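Local coordinates for protein uricase (Bacillus fastidiosus, PDB 4R8X) that oxidises urate, taking the first step on the purine-degradation route from urate to (S)-allantoin, at residues D[145-150]-D[161-166]; D[94-99]-D[109-114]; D[205-210]-D[261-266]. All coordinates share one frame; numbering follows the deposited sequence.

Interaction 1 of 3, residues D[145-150]-D[161-166]; sequences TATVEV and EQASGI
With chi1 at 61°, Thr145 tucks OG1 between its own N and carbonyl carbon, which sets the hydroxyl over the backbone of Gly165, 3.2 Å from Gly165 CA; the missing side chain at Gly165 is what permits so close an approach. In Thr147, chi1 of -66° puts CG2 anti to the backbone N, from where it comes within 4.3 Å of Glu161 CD. Both residues belong to a long antiparallel beta hairpin, strands 143-153 and 156-173, in the antiparallel sheet of the uricase fold. Segments 145-150 and 161-166 run at 177°. Thr145 with Gly165 and Thr147 with Ala163 are closed hydrogen-bonded pairs; from Thr145 N to Gly165 O the bond is 2.8 Å and nearly straight. Next along, Glu149 N gives a 2.9 Å bond to Glu161 O, while the return bond from Glu161 N to Glu149 O is weak at 3.4 Å. Ala146 and Val148 face helix 88-102, and beside them Ser164 meets Glu89 through its OG. On the other face, Thr147 CB packs on Ala163 CB at 4.0 Å. There the two glutamates run out in different directions, their like charges probably offset by Arg110, whose NH1 forms a salt bridge to OE1 of both, and by Lys50 at Glu149 OE2. That shared guanidinium probably explains how Glu149 OE1 and Glu161 OE1 tolerate a separation of 4.6 Å.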
loop_
_atom_site.group_PDB
_atom_site.type_symbol
_atom_site.label_atom_id
_atom_site.label_comp_id
_atom_site.label_asym_id
_atom_site.label_seq_id
_atom_site.Cartn_x
_atom_site.Cartn_y
_atom_site.Cartn_z
ATOM N N THR D 145 -6.647 17.053 -9.322
ATOM C CA THR D 145 -7.467 17.149 -8.125
ATOM C C THR D 145 -8.344 18.406 -8.167
ATOM O O THR D 145 -8.037 19.372 -8.870
ATOM C CB THR D 145 -6.598 17.184 -6.843
ATOM O OG1 THR D 145 -5.736 18.331 -6.881
ATOM C CG2 THR D 145 -5.749 15.911 -6.733
ATOM N N ALA D 146 -9.447 18.373 -7.421
ATOM C CA ALA D 146 -10.282 19.560 -7.225
ATOM C C ALA D 146 -11.148 19.409 -5.987
ATOM O O ALA D 146 -11.478 18.296 -5.587
ATOM C CB ALA D 146 -11.143 19.827 -8.460
ATOM N N THR D 147 -11.504 20.544 -5.390
ATOM C CA THR D 147 -12.479 20.598 -4.311
ATOM C C THR D 147 -13.388 21.775 -4.570
ATOM O O THR D 147 -12.927 22.845 -4.962
ATOM C CB THR D 147 -11.805 20.816 -2.937
ATOM O OG1 THR D 147 -11.016 19.672 -2.604
ATOM C CG2 THR D 147 -12.829 21.009 -1.839
ATOM N N VAL D 148 -14.686 21.567 -4.384
ATOM C CA VAL D 148 -15.616 22.687 -4.363
ATOM C C VAL D 148 -16.554 22.535 -3.185
ATOM O O VAL D 148 -17.117 21.472 -2.968
ATOM C CB VAL D 148 -16.441 22.789 -5.665
ATOM C CG1 VAL D 148 -17.395 23.990 -5.580
ATOM C CG2 VAL D 148 -15.529 22.943 -6.866
ATOM N N GLU D 149 -16.704 23.597 -2.394
ATOM C CA GLU D 149 -17.706 23.599 -1.346
ATOM C C GLU D 149 -18.619 24.800 -1.567
ATOM O O GLU D 149 -18.150 25.924 -1.772
ATOM C CB GLU D 149 -17.080 23.633 0.055
ATOM C CG GLU D 149 -18.112 23.529 1.177
ATOM C CD GLU D 149 -17.521 23.275 2.557
ATOM O OE1 GLU D 149 -16.336 22.925 2.663
ATOM O OE2 GLU D 149 -18.252 23.416 3.548
ATOM N N VAL D 150 -19.921 24.536 -1.560
ATOM C CA VAL D 150 -20.917 25.573 -1.765
ATOM C C VAL D 150 -21.777 25.669 -0.509
ATOM O O VAL D 150 -22.181 24.650 0.049
ATOM C CB VAL D 150 -21.783 25.269 -3.002
ATOM C CG1 VAL D 150 -22.872 26.347 -3.171
ATOM C CG2 VAL D 150 -20.920 25.228 -4.246
ATOM N N GLU D 161 -15.265 27.377 -0.847
ATOM C CA GLU D 161 -13.913 26.906 -1.133
ATOM C C GLU D 161 -13.837 26.370 -2.554
ATOM O O GLU D 161 -14.716 25.638 -2.981
ATOM C CB GLU D 161 -13.452 25.822 -0.155
ATOM C CG GLU D 161 -12.060 25.277 -0.526
ATOM C CD GLU D 161 -11.439 24.371 0.521
ATOM O OE1 GLU D 161 -12.057 24.154 1.585
ATOM O OE2 GLU D 161 -10.312 23.884 0.276
ATOM N N GLN D 162 -12.789 26.748 -3.276
ATOM C CA GLN D 162 -12.491 26.168 -4.579
ATOM C C GLN D 162 -11.004 25.846 -4.629
ATOM O O GLN D 162 -10.176 26.704 -4.338
ATOM C CB GLN D 162 -12.887 27.118 -5.713
ATOM C CG GLN D 162 -12.781 26.534 -7.118
ATOM C CD GLN D 162 -13.053 27.579 -8.181
ATOM O OE1 GLN D 162 -12.300 28.538 -8.316
ATOM N NE2 GLN D 162 -14.143 27.413 -8.927
ATOM N N ALA D 163 -10.673 24.598 -4.961
ATOM C CA ALA D 163 -9.285 24.175 -5.119
ATOM C C ALA D 163 -9.112 23.437 -6.438
ATOM O O ALA D 163 -10.032 22.761 -6.902
ATOM C CB ALA D 163 -8.859 23.277 -3.952
ATOM N N SER D 164 -7.923 23.564 -7.013
ATOM C CA SER D 164 -7.544 22.895 -8.252
ATOM C C SER D 164 -6.113 22.458 -8.067
ATOM O O SER D 164 -5.307 23.192 -7.498
ATOM C CB SER D 164 -7.583 23.856 -9.443
ATOM O OG SER D 164 -8.857 24.441 -9.566
ATOM N N GLY D 165 -5.773 21.271 -8.548
ATOM C CA GLY D 165 -4.396 20.839 -8.426
ATOM C C GLY D 165 -3.976 19.675 -9.291
ATOM O O GLY D 165 -4.785 19.065 -9.996
ATOM N N ILE D 166 -2.681 19.408 -9.243
ATOM C CA ILE D 166 -2.108 18.193 -9.798
ATOM C C ILE D 166 -1.311 17.546 -8.668
ATOM O O ILE D 166 -0.528 18.203 -7.974
ATOM C CB ILE D 166 -1.238 18.468 -11.059
ATOM C CG1 ILE D 166 -0.734 17.161 -11.681
ATOM C CG2 ILE D 166 -0.057 19.359 -10.745
ATOM C CD1 ILE D 166 -1.665 16.591 -12.732
#

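Interaction 2 of 3, residues D[94-99]-D[109-114]; sequences YVCEAF and VRLEAK
Val95 begins the contact: its side chain and that of Leu111 cross at about a right angle, with Val95 CG1 4.0 Å from Leu111 CD2. One residue on, Cys96 swings its sulfur back beside the backbone N (chi1 -73°), and SG comes to lie over the strand: 3.4 Å from Val109 O, 3.8 Å from Leu111 CD2. Leu111 answers with an unusual chi1 of -96°, well off the staggered position, which keeps CD2 on that sulfur. Here helix 88-102 lies on one face of the antiparallel sheet, running roughly antiparallel to strand 108-125, the axes of segments 94-99 and 109-114 approaching to 8.0 Å; helices layered on such a sheet are consistent with the tunnelling (T-) fold of uricases. A turn further along, Phe99 brings its CB to 3.7 Å from Val109 CG2, and its ring atom CD2 to 3.9 Å from Val109 CG1, while its ring also stacks on Phe75 of helix 69-82. An alanine here would remove both valine methyls and would probably leave Phe99 CB and CD2 without their partners on the strand, opening a gap under the helix. Val47 of strand 40-50 closes in on Phe99, Val109 and Leu111. On the far side of the sheet, Arg110 makes a salt bridge along its own strand: NE points nearly straight at Glu112 OE2, 2.8 Å away, with the carboxylate oxygen in the guanidinium plane.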
loop_
_atom_site.group_PDB
_atom_site.type_symbol
_atom_site.label_atom_id
_atom_site.label_comp_id
_atom_site.label_asym_id
_atom_site.label_seq_id
_atom_site.Cartn_x
_atom_site.Cartn_y
_atom_site.Cartn_z
ATOM N N TYR D 94 -21.404 21.881 -9.967
ATOM C CA TYR D 94 -22.698 21.430 -10.467
ATOM C C TYR D 94 -23.385 20.507 -9.460
ATOM O O TYR D 94 -24.562 20.681 -9.133
ATOM C CB TYR D 94 -22.482 20.737 -11.818
ATOM C CG TYR D 94 -23.658 20.005 -12.436
ATOM C CD1 TYR D 94 -24.787 20.689 -12.884
ATOM C CD2 TYR D 94 -23.598 18.630 -12.654
ATOM C CE1 TYR D 94 -25.833 20.008 -13.486
ATOM C CE2 TYR D 94 -24.637 17.951 -13.248
ATOM C CZ TYR D 94 -25.751 18.638 -13.663
ATOM O OH TYR D 94 -26.780 17.953 -14.263
ATOM N N VAL D 95 -22.645 19.527 -8.954
ATOM C CA VAL D 95 -23.185 18.576 -7.979
ATOM C C VAL D 95 -23.524 19.214 -6.631
ATOM O O VAL D 95 -24.587 18.944 -6.076
ATOM C CB VAL D 95 -22.238 17.371 -7.795
ATOM C CG1 VAL D 95 -22.689 16.480 -6.633
ATOM C CG2 VAL D 95 -22.153 16.558 -9.086
ATOM N N CYS D 96 -22.623 20.050 -6.114
ATOM C CA CYS D 96 -22.875 20.785 -4.873
ATOM C C CYS D 96 -24.172 21.573 -4.955
ATOM O O CYS D 96 -25.007 21.516 -4.051
ATOM C CB CYS D 96 -21.739 21.774 -4.604
ATOM S SG CYS D 96 -20.170 21.066 -4.060
ATOM N N GLU D 97 -24.313 22.330 -6.035
ATOM C CA GLU D 97 -25.495 23.175 -6.188
ATOM C C GLU D 97 -26.744 22.321 -6.313
ATOM O O GLU D 97 -27.796 22.660 -5.765
ATOM C CB GLU D 97 -25.314 24.104 -7.384
ATOM C CG GLU D 97 -24.303 25.191 -7.067
ATOM C CD GLU D 97 -23.845 26.007 -8.259
ATOM O OE1 GLU D 97 -24.039 25.583 -9.419
ATOM O OE2 GLU D 97 -23.276 27.091 -8.019
ATOM N N ALA D 98 -26.624 21.195 -7.010
ATOM C CA ALA D 98 -27.754 20.291 -7.188
ATOM C C ALA D 98 -28.216 19.704 -5.851
ATOM O O ALA D 98 -29.421 19.634 -5.585
ATOM C CB ALA D 98 -27.390 19.181 -8.166
ATOM N N PHE D 99 -27.268 19.279 -5.014
ATOM C CA PHE D 99 -27.619 18.790 -3.681
ATOM C C PHE D 99 -28.389 19.865 -2.903
ATOM O O PHE D 99 -29.415 19.579 -2.281
ATOM C CB PHE D 99 -26.361 18.398 -2.887
ATOM C CG PHE D 99 -25.929 16.959 -3.042
ATOM C CD1 PHE D 99 -26.727 15.922 -2.601
ATOM C CD2 PHE D 99 -24.681 16.660 -3.564
ATOM C CE1 PHE D 99 -26.308 14.604 -2.710
ATOM C CE2 PHE D 99 -24.245 15.348 -3.673
ATOM C CZ PHE D 99 -25.066 14.316 -3.254
ATOM N N VAL D 109 -22.548 21.945 1.080
ATOM C CA VAL D 109 -22.124 20.670 0.514
ATOM C C VAL D 109 -20.694 20.779 -0.003
ATOM O O VAL D 109 -20.369 21.703 -0.741
ATOM C CB VAL D 109 -23.042 20.244 -0.648
ATOM C CG1 VAL D 109 -22.562 18.916 -1.254
ATOM C CG2 VAL D 109 -24.485 20.125 -0.168
ATOM N N ARG D 110 -19.849 19.825 0.383
ATOM C CA ARG D 110 -18.455 19.815 -0.043
ATOM C C ARG D 110 -18.168 18.595 -0.895
ATOM O O ARG D 110 -18.445 17.469 -0.483
ATOM C CB ARG D 110 -17.544 19.758 1.186
ATOM C CG ARG D 110 -16.051 19.748 0.873
ATOM C CD ARG D 110 -15.243 19.649 2.158
ATOM N NE ARG D 110 -13.798 19.735 1.943
ATOM C CZ ARG D 110 -13.140 20.882 1.856
ATOM N NH1 ARG D 110 -13.806 22.024 1.953
ATOM N NH2 ARG D 110 -11.825 20.898 1.671
ATOM N N LEU D 111 -17.614 18.826 -2.074
ATOM C CA LEU D 111 -17.146 17.740 -2.929
ATOM C C LEU D 111 -15.646 17.834 -3.112
ATOM O O LEU D 111 -15.112 18.910 -3.387
ATOM C CB LEU D 111 -17.813 17.804 -4.304
ATOM C CG LEU D 111 -19.052 16.962 -4.584
ATOM C CD1 LEU D 111 -18.717 15.468 -4.577
ATOM C CD2 LEU D 111 -20.181 17.325 -3.611
ATOM N N GLU D 112 -14.977 16.695 -2.947
ATOM C CA GLU D 112 -13.558 16.558 -3.257
ATOM C C GLU D 112 -13.419 15.481 -4.323
ATOM O O GLU D 112 -14.178 14.510 -4.327
ATOM C CB GLU D 112 -12.784 16.129 -2.015
ATOM C CG GLU D 112 -12.834 17.144 -0.896
ATOM C CD GLU D 112 -12.197 16.650 0.388
ATOM O OE1 GLU D 112 -11.545 15.581 0.371
ATOM O OE2 GLU D 112 -12.359 17.331 1.422
ATOM N N ALA D 113 -12.466 15.635 -5.232
ATOM C CA ALA D 113 -12.285 14.604 -6.243
ATOM C C ALA D 113 -10.827 14.391 -6.579
ATOM O O ALA D 113 -10.026 15.324 -6.599
ATOM C CB ALA D 113 -13.103 14.925 -7.494
ATOM N N LYS D 114 -10.490 13.126 -6.812
ATOM C CA LYS D 114 -9.189 12.730 -7.342
ATOM C C LYS D 114 -9.422 12.069 -8.684
ATOM O O LYS D 114 -10.156 11.090 -8.767
ATOM C CB LYS D 114 -8.515 11.740 -6.400
ATOM C CG LYS D 114 -8.161 12.328 -5.043
ATOM C CD LYS D 114 -7.523 11.279 -4.132
ATOM C CE LYS D 114 -7.198 11.859 -2.758
ATOM N NZ LYS D 114 -6.724 10.824 -1.797
#

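Interaction 3 of 3, residues D[205-210]-D[261-266]; sequences GWAYEN and QLTEVN
Leu262 lays its CD2 methyl over the centre of the Tyr208 ring, a CH-pi contact with the carbon 4.0 Å from the centroid and 12° off the normal. The same methyl reaches Trp206 CD1 at 3.8 Å, and Leu262 CD1 rests against Trp206 CB. Trp206 CG sits between the backbone N and the carbonyl carbon (chi1 48°), from where the ring leads off to helix 225-238. Strands 198-208 and 262-271 are antiparallel neighbours in the sheet. Gly205 and Asn266 form a hydrogen-bonded pair, Asn266 N to Gly205 O being 2.7 Å. At Thr263 the chain turns a corner, and Ala207 bonds two residues: its N to Glu264 O, its O to Thr263 N. On the N-terminal side of the corner Glu209 N reaches Gln261 O at 2.9 Å, and a water that accepts from Asn210 N can donate to that oxygen. Trp206 and Val265 share one face, Glu264 and Asn266 the other; Leu262 packs on helix 244-258. Asn266 ND2 donates to Glu264 OE1, which lies in the amide plane and uses its anti lone pair, a bond likely to restrict rotation of the amide beside Gly205, while Leu262 holds the aromatics by apolar contact.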
loop_
_atom_site.group_PDB
_atom_site.type_symbol
_atom_site.label_atom_id
_atom_site.label_comp_id
_atom_site.label_asym_id
_atom_site.label_seq_id
_atom_site.Cartn_x
_atom_site.Cartn_y
_atom_site.Cartn_z
ATOM N N GLY D 205 -1.023 23.275 -6.404
ATOM C CA GLY D 205 -2.392 23.759 -6.439
ATOM C C GLY D 205 -2.443 25.218 -6.842
ATOM O O GLY D 205 -1.425 25.910 -6.787
ATOM N N TRP D 206 -3.616 25.685 -7.259
ATOM C CA TRP D 206 -3.783 27.086 -7.640
ATOM C C TRP D 206 -5.188 27.570 -7.309
ATOM O O TRP D 206 -6.098 26.763 -7.095
ATOM C CB TRP D 206 -3.460 27.301 -9.128
ATOM C CG TRP D 206 -4.123 26.318 -10.041
ATOM C CD1 TRP D 206 -5.305 26.479 -10.715
ATOM C CD2 TRP D 206 -3.648 25.007 -10.367
ATOM N NE1 TRP D 206 -5.590 25.346 -11.447
ATOM C CE2 TRP D 206 -4.591 24.427 -11.248
ATOM C CE3 TRP D 206 -2.517 24.269 -10.005
ATOM C CZ2 TRP D 206 -4.433 23.143 -11.768
ATOM C CZ3 TRP D 206 -2.370 22.986 -10.510
ATOM C CH2 TRP D 206 -3.320 22.439 -11.384
ATOM N N ALA D 207 -5.345 28.890 -7.253
ATOM C CA ALA D 207 -6.639 29.521 -7.007
ATOM C C ALA D 207 -6.895 30.555 -8.083
ATOM O O ALA D 207 -5.973 31.215 -8.530
ATOM C CB ALA D 207 -6.681 30.191 -5.632
ATOM N N TYR D 208 -8.157 30.687 -8.475
ATOM C CA TYR D 208 -8.581 31.650 -9.485
ATOM C C TYR D 208 -9.067 32.953 -8.858
ATOM O O TYR D 208 -9.766 32.939 -7.841
ATOM C CB TYR D 208 -9.749 31.076 -10.281
ATOM C CG TYR D 208 -9.425 29.946 -11.241
ATOM C CD1 TYR D 208 -9.353 28.626 -10.806
ATOM C CD2 TYR D 208 -9.241 30.198 -12.590
ATOM C CE1 TYR D 208 -9.082 27.589 -11.704
ATOM C CE2 TYR D 208 -8.981 29.185 -13.490
ATOM C CZ TYR D 208 -8.892 27.880 -13.042
ATOM O OH TYR D 208 -8.638 26.860 -13.934
ATOM N N GLU D 209 -8.711 34.072 -9.480
ATOM C CA GLU D 209 -9.292 35.364 -9.107
ATOM C C GLU D 209 -10.797 35.347 -9.345
ATOM O O GLU D 209 -11.572 35.818 -8.510
ATOM C CB GLU D 209 -8.643 36.500 -9.904
ATOM C CG GLU D 209 -9.121 37.901 -9.516
ATOM C CD GLU D 209 -8.522 38.985 -10.390
ATOM O OE1 GLU D 209 -7.721 38.657 -11.290
ATOM O OE2 GLU D 209 -8.856 40.167 -10.175
ATOM N N ASN D 210 -11.198 34.793 -10.484
ATOM C CA ASN D 210 -12.601 34.686 -10.854
ATOM C C ASN D 210 -12.964 33.216 -10.907
ATOM O O ASN D 210 -12.649 32.530 -11.877
ATOM C CB ASN D 210 -12.857 35.358 -12.208
ATOM C CG ASN D 210 -14.332 35.449 -12.545
ATOM O OD1 ASN D 210 -15.097 36.124 -11.855
ATOM N ND2 ASN D 210 -14.737 34.778 -13.618
ATOM N N GLN D 261 -4.834 35.118 -14.515
ATOM C CA GLN D 261 -6.121 35.007 -13.843
ATOM C C GLN D 261 -6.045 34.188 -12.546
ATOM O O GLN D 261 -7.040 34.047 -11.834
ATOM C CB GLN D 261 -7.204 34.473 -14.799
ATOM C CG GLN D 261 -7.178 32.959 -15.053
ATOM C CD GLN D 261 -6.225 32.550 -16.161
ATOM O OE1 GLN D 261 -5.191 33.182 -16.379
ATOM N NE2 GLN D 261 -6.565 31.475 -16.862
ATOM N N LEU D 262 -4.863 33.649 -12.248
ATOM C CA LEU D 262 -4.633 32.959 -10.974
ATOM C C LEU D 262 -4.117 33.935 -9.917
ATOM O O LEU D 262 -3.297 34.798 -10.222
ATOM C CB LEU D 262 -3.619 31.820 -11.143
ATOM C CG LEU D 262 -3.961 30.706 -12.127
ATOM C CD1 LEU D 262 -2.881 29.630 -12.102
ATOM C CD2 LEU D 262 -5.332 30.122 -11.799
ATOM N N THR D 263 -4.596 33.803 -8.679
ATOM C CA THR D 263 -4.124 34.663 -7.597
ATOM C C THR D 263 -2.947 34.057 -6.857
ATOM O O THR D 263 -2.113 34.778 -6.311
ATOM C CB THR D 263 -5.216 34.947 -6.560
ATOM O OG1 THR D 263 -5.698 33.709 -6.022
ATOM C CG2 THR D 263 -6.355 35.725 -7.180
ATOM N N GLU D 264 -2.879 32.729 -6.832
ATOM C CA GLU D 264 -1.805 32.059 -6.121
ATOM C C GLU D 264 -1.575 30.649 -6.622
ATOM O O GLU D 264 -2.472 30.005 -7.172
ATOM C CB GLU D 264 -2.078 32.029 -4.611
ATOM C CG GLU D 264 -3.107 30.993 -4.176
ATOM C CD GLU D 264 -3.004 30.621 -2.699
ATOM O OE1 GLU D 264 -2.743 29.436 -2.391
ATOM O OE2 GLU D 264 -3.194 31.506 -1.840
ATOM N N VAL D 265 -0.350 30.184 -6.417
ATOM C CA VAL D 265 0.024 28.798 -6.655
ATOM C C VAL D 265 0.641 28.265 -5.370
ATOM O O VAL D 265 1.475 28.919 -4.761
ATOM C CB VAL D 265 1.048 28.693 -7.799
ATOM C CG1 VAL D 265 1.458 27.246 -8.001
ATOM C CG2 VAL D 265 0.457 29.259 -9.086
ATOM N N ASN D 266 0.244 27.066 -4.958
ATOM C CA ASN D 266 0.766 26.501 -3.721
ATOM C C ASN D 266 1.450 25.165 -3.981
ATOM O O ASN D 266 1.145 24.474 -4.963
ATOM C CB ASN D 266 -0.326 26.373 -2.653
ATOM C CG ASN D 266 -1.585 25.730 -3.184
ATOM O OD1 ASN D 266 -1.613 24.532 -3.446
ATOM N ND2 ASN D 266 -2.642 26.527 -3.343
HETATM O O HOH W 1 -9.686 33.696 -12.561
#

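Overall arrangement
Following the chain, interaction 2 comes first and closes the short connection from helix 88-102 back into strand 108-125. Interaction 1 then closes the hairpin of strands 143-153 and 156-173, and interaction 3 closes the long excursion carrying helices 225-238 and 244-258. The three loops follow in series; none nests in or crosses another. All reach one antiparallel sheet, with interaction 1 in the middle: its first strand lies beside strand 108-125, and Val148 O packs on Cys96 SG, while its second lies beside strand 198-208, where Ser164 O probably bonds Trp206 N. Interactions 2 and 3 do not touch, their nearest atoms being about 11 Å apart.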